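Proximal thread matrix protein 1 (Mytilus galloprovincialis, PDB 4CN9) is a mussel byssus matrix protein with two von Willebrand factor type A domains that binds zinc and collagen, probably organising collagen in the proximal thread. Local coordinates at residues 191-202 with 213-224. Numbering follows the deposited sequence.
Sequences KAEGVTVIAIGI and QIATMKNYVLTT
Val197 and Thr216 grip each other where the last beta-alpha-beta crossover of the first von Willebrand factor A domain returns to the sheet. Thr216 stands in for a strand partner: its OG1, set beside its own backbone N (chi1 -68°), accepts the N-H of Val197 at 2.8 Å and almost straight (175°), while Thr216 N donates back to Val197 O. After the 3-10 turn at 218-220, 221-224 pairs in parallel with 195-202 as the edge strand, and the ladder opens with Ala199 N to Tyr220 O at 3.0 Å.

Lys191, from helix 183-192, reaches across to the end of helix 208-214. Bent at chi3 (-72°), it brings CD and CE up to Ile214 O and NZ to 2.8 Å from Ala215 O, well above that carbonyl plane, and to 3.2 Å from Gln213 O; a bond to Ile214 O is weak. An alanine here would be likely to leave these helix-end carbonyls without their shared cationic donor.

Beyond Thr216, the Tyr220 ring crosses the Thr196 side chain at about a right angle, CE2 lying 3.7 Å from CG2; on one ring face sits Thr216 CB. Ile200 and Leu222 face helix 234-241, whereas Ala199 and Val221 pack against Leu211 of the crossover helix. At the far end, near zinc ligand Asp174, Ile202 and Thr224 run side by side, Ile202 CG1 3.8 Å from Thr224 CG2.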
loop_
_atom_site.group_PDB
_atom_site.type_symbol
_atom_site.label_atom_id
_atom_site.label_comp_id
_atom_site.label_asym_id
_atom_site.label_seq_id
_atom_site.Cartn_x
_atom_site.Cartn_y
_atom_site.Cartn_z
ATOM N N LYS A 191 -6.511 7.712 -4.217
ATOM C CA LYS A 191 -6.162 6.324 -4.481
ATOM C C LYS A 191 -7.382 5.545 -4.990
ATOM O O LYS A 191 -7.236 4.601 -5.763
ATOM C CB LYS A 191 -5.537 5.672 -3.237
ATOM C CG LYS A 191 -4.156 6.235 -2.885
ATOM C CD LYS A 191 -3.495 5.557 -1.656
ATOM C CE LYS A 191 -4.169 5.944 -0.365
ATOM N NZ LYS A 191 -3.554 5.310 0.834
ATOM N N ALA A 192 -8.580 5.955 -4.581
ATOM C CA ALA A 192 -9.805 5.290 -5.035
ATOM C C ALA A 192 -9.982 5.438 -6.551
ATOM O O ALA A 192 -10.718 4.675 -7.166
ATOM C CB ALA A 192 -11.027 5.846 -4.293
ATOM N N GLU A 193 -9.293 6.410 -7.147
ATOM C CA GLU A 193 -9.384 6.653 -8.582
ATOM C C GLU A 193 -8.353 5.863 -9.370
ATOM O O GLU A 193 -8.159 6.110 -10.552
ATOM C CB GLU A 193 -9.233 8.149 -8.874
ATOM C CG GLU A 193 -10.367 8.989 -8.296
ATOM C CD GLU A 193 -10.375 10.425 -8.806
ATOM O OE1 GLU A 193 -9.399 10.827 -9.477
ATOM O OE2 GLU A 193 -11.364 11.152 -8.537
ATOM N N GLY A 194 -7.694 4.917 -8.714
ATOM C CA GLY A 194 -6.673 4.102 -9.349
ATOM C C GLY A 194 -5.344 4.837 -9.477
ATOM O O GLY A 194 -4.669 4.731 -10.497
ATOM N N VAL A 195 -4.980 5.601 -8.451
ATOM C CA VAL A 195 -3.710 6.314 -8.446
ATOM C C VAL A 195 -2.742 5.656 -7.459
ATOM O O VAL A 195 -3.092 5.383 -6.304
ATOM C CB VAL A 195 -3.909 7.805 -8.103
ATOM C CG1 VAL A 195 -2.571 8.544 -8.070
ATOM C CG2 VAL A 195 -4.874 8.462 -9.094
ATOM N N THR A 196 -1.532 5.391 -7.920
ATOM C CA THR A 196 -0.459 4.935 -7.040
ATOM C C THR A 196 0.160 6.155 -6.376
ATOM O O THR A 196 0.439 7.146 -7.054
ATOM C CB THR A 196 0.653 4.203 -7.824
ATOM O OG1 THR A 196 0.099 3.092 -8.530
ATOM C CG2 THR A 196 1.749 3.698 -6.892
ATOM N N VAL A 197 0.378 6.085 -5.062
ATOM C CA VAL A 197 0.990 7.177 -4.334
ATOM C C VAL A 197 2.293 6.739 -3.637
ATOM O O VAL A 197 2.318 5.796 -2.837
ATOM C CB VAL A 197 0.012 7.789 -3.319
ATOM C CG1 VAL A 197 0.639 8.974 -2.628
ATOM C CG2 VAL A 197 -1.288 8.199 -4.012
ATOM N N ILE A 198 3.377 7.428 -3.978
ATOM C CA ILE A 198 4.673 7.218 -3.339
ATOM C C ILE A 198 4.967 8.480 -2.547
ATOM O O ILE A 198 4.739 9.597 -3.033
ATOM C CB ILE A 198 5.784 6.962 -4.394
ATOM C CG1 ILE A 198 5.527 5.633 -5.106
ATOM C CG2 ILE A 198 7.169 6.959 -3.749
ATOM C CD1 ILE A 198 6.069 5.556 -6.538
ATOM N N ALA A 199 5.436 8.310 -1.316
ATOM C CA ALA A 199 5.737 9.436 -0.446
ATOM C C ALA A 199 7.210 9.410 -0.007
ATOM O O ALA A 199 7.698 8.400 0.500
ATOM C CB ALA A 199 4.835 9.401 0.781
ATOM N N ILE A 200 7.898 10.523 -0.219
ATOM C CA ILE A 200 9.274 10.713 0.226
ATOM C C ILE A 200 9.350 11.786 1.304
ATOM O O ILE A 200 8.937 12.949 1.103
ATOM C CB ILE A 200 10.195 11.128 -0.927
ATOM C CG1 ILE A 200 10.152 10.094 -2.050
ATOM C CG2 ILE A 200 11.632 11.319 -0.406
ATOM C CD1 ILE A 200 10.651 10.584 -3.382
ATOM N N GLY A 201 9.888 11.388 2.450
ATOM C CA GLY A 201 10.071 12.266 3.583
ATOM C C GLY A 201 11.540 12.613 3.761
ATOM O O GLY A 201 12.402 11.740 3.751
ATOM N N ILE A 202 11.814 13.899 3.905
ATOM C CA ILE A 202 13.177 14.388 4.061
ATOM C C ILE A 202 13.359 15.122 5.387
ATOM O O ILE A 202 12.571 16.001 5.732
ATOM C CB ILE A 202 13.550 15.314 2.907
ATOM C CG1 ILE A 202 13.368 14.577 1.586
ATOM C CG2 ILE A 202 15.003 15.766 3.041
ATOM C CD1 ILE A 202 12.613 15.339 0.546
ATOM N N GLN A 213 -0.049 6.613 5.876
ATOM C CA GLN A 213 -1.484 6.626 5.628
ATOM C C GLN A 213 -1.782 7.122 4.208
ATOM O O GLN A 213 -2.729 6.662 3.577
ATOM C CB GLN A 213 -2.200 7.548 6.613
ATOM C CG GLN A 213 -2.099 7.184 8.080
ATOM C CD GLN A 213 -2.967 8.087 8.958
ATOM O OE1 GLN A 213 -2.661 9.269 9.161
ATOM N NE2 GLN A 213 -4.069 7.536 9.463
ATOM N N ILE A 214 -0.968 8.062 3.727
ATOM C CA ILE A 214 -1.135 8.682 2.403
ATOM C C ILE A 214 -0.739 7.767 1.253
ATOM O O ILE A 214 -1.460 7.656 0.262
ATOM C CB ILE A 214 -0.307 9.992 2.320
ATOM C CG1 ILE A 214 -0.937 11.056 3.218
ATOM C CG2 ILE A 214 -0.235 10.508 0.902
ATOM C CD1 ILE A 214 -0.033 12.231 3.525
ATOM N N ALA A 215 0.409 7.110 1.393
ATOM C CA ALA A 215 0.951 6.253 0.353
ATOM C C ALA A 215 0.068 5.017 0.089
ATOM O O ALA A 215 -0.805 4.662 0.891
ATOM C CB ALA A 215 2.376 5.831 0.721
ATOM N N THR A 216 0.297 4.380 -1.050
ATOM C CA THR A 216 -0.462 3.188 -1.450
ATOM C C THR A 216 -0.347 2.070 -0.400
ATOM O O THR A 216 -1.344 1.425 -0.067
ATOM C CB THR A 216 -0.003 2.710 -2.829
ATOM O OG1 THR A 216 -0.399 3.680 -3.812
ATOM C CG2 THR A 216 -0.612 1.338 -3.185
ATOM N N MET A 217 0.875 1.824 0.061
ATOM C CA MET A 217 1.131 0.931 1.188
ATOM C C MET A 217 2.267 1.534 2.004
ATOM O O MET A 217 2.966 2.436 1.534
ATOM C CB MET A 217 1.489 -0.487 0.716
ATOM C CG MET A 217 0.431 -1.154 -0.153
ATOM S SD MET A 217 0.620 -2.953 -0.342
ATOM C CE MET A 217 2.383 -3.095 -0.536
ATOM N N LYS A 218 2.457 1.031 3.215
ATOM C CA LYS A 218 3.523 1.519 4.088
ATOM C C LYS A 218 4.904 1.455 3.447
ATOM O O LYS A 218 5.731 2.332 3.692
ATOM C CB LYS A 218 3.549 0.744 5.402
ATOM C CG LYS A 218 2.352 0.982 6.289
ATOM C CD LYS A 218 2.399 0.000 7.466
ATOM C CE LYS A 218 1.236 0.194 8.413
ATOM N NZ LYS A 218 1.176 -0.927 9.398
ATOM N N ASN A 219 5.176 0.443 2.631
ATOM C CA ASN A 219 6.488 0.399 1.993
ATOM C C ASN A 219 6.613 1.237 0.722
ATOM O O ASN A 219 7.642 1.194 0.066
ATOM C CB ASN A 219 7.025 -1.022 1.784
ATOM C CG ASN A 219 6.031 -1.954 1.145
ATOM O OD1 ASN A 219 5.153 -1.544 0.375
ATOM N ND2 ASN A 219 6.176 -3.249 1.454
ATOM N N TYR A 220 5.585 2.023 0.404
ATOM C CA TYR A 220 5.709 3.062 -0.617
ATOM C C TYR A 220 6.144 4.400 -0.006
ATOM O O TYR A 220 6.099 5.450 -0.673
ATOM C CB TYR A 220 4.377 3.242 -1.346
ATOM C CG TYR A 220 4.038 2.130 -2.308
ATOM C CD1 TYR A 220 3.909 0.813 -1.868
ATOM C CD2 TYR A 220 3.820 2.397 -3.649
ATOM C CE1 TYR A 220 3.591 -0.201 -2.747
ATOM C CE2 TYR A 220 3.502 1.379 -4.546
ATOM C CZ TYR A 220 3.377 0.089 -4.086
ATOM O OH TYR A 220 3.049 -0.916 -4.969
ATOM N N VAL A 221 6.535 4.376 1.266
ATOM C CA VAL A 221 7.095 5.545 1.936
ATOM C C VAL A 221 8.606 5.395 2.018
ATOM O O VAL A 221 9.107 4.391 2.526
ATOM C CB VAL A 221 6.565 5.710 3.360
ATOM C CG1 VAL A 221 7.255 6.909 4.042
ATOM C CG2 VAL A 221 5.047 5.882 3.359
ATOM N N LEU A 222 9.326 6.381 1.497
ATOM C CA LEU A 222 10.784 6.391 1.555
ATOM C C LEU A 222 11.247 7.599 2.364
ATOM O O LEU A 222 10.646 8.670 2.296
ATOM C CB LEU A 222 11.363 6.437 0.151
ATOM C CG LEU A 222 10.908 5.299 -0.765
ATOM C CD1 LEU A 222 11.398 5.548 -2.153
ATOM C CD2 LEU A 222 11.383 3.954 -0.259
ATOM N N THR A 223 12.296 7.419 3.158
ATOM C CA THR A 223 12.785 8.491 4.020
ATOM C C THR A 223 14.291 8.672 3.855
ATOM O O THR A 223 15.017 7.735 3.535
ATOM C CB THR A 223 12.476 8.224 5.508
ATOM O OG1 THR A 223 13.170 7.048 5.937
ATOM C CG2 THR A 223 10.982 8.031 5.727
ATOM N N THR A 224 14.747 9.897 4.063
ATOM C CA THR A 224 16.165 10.205 4.007
ATOM C C THR A 224 16.429 11.371 4.953
ATOM O O THR A 224 15.516 12.151 5.272
ATOM C CB THR A 224 16.612 10.528 2.572
ATOM O OG1 THR A 224 18.009 10.823 2.558
ATOM C CG2 THR A 224 15.850 11.718 2.017
HETATM O O HOH W 1 -3.746 2.553 0.481
HETATM O O HOH W 2 -3.083 3.379 -4.496
#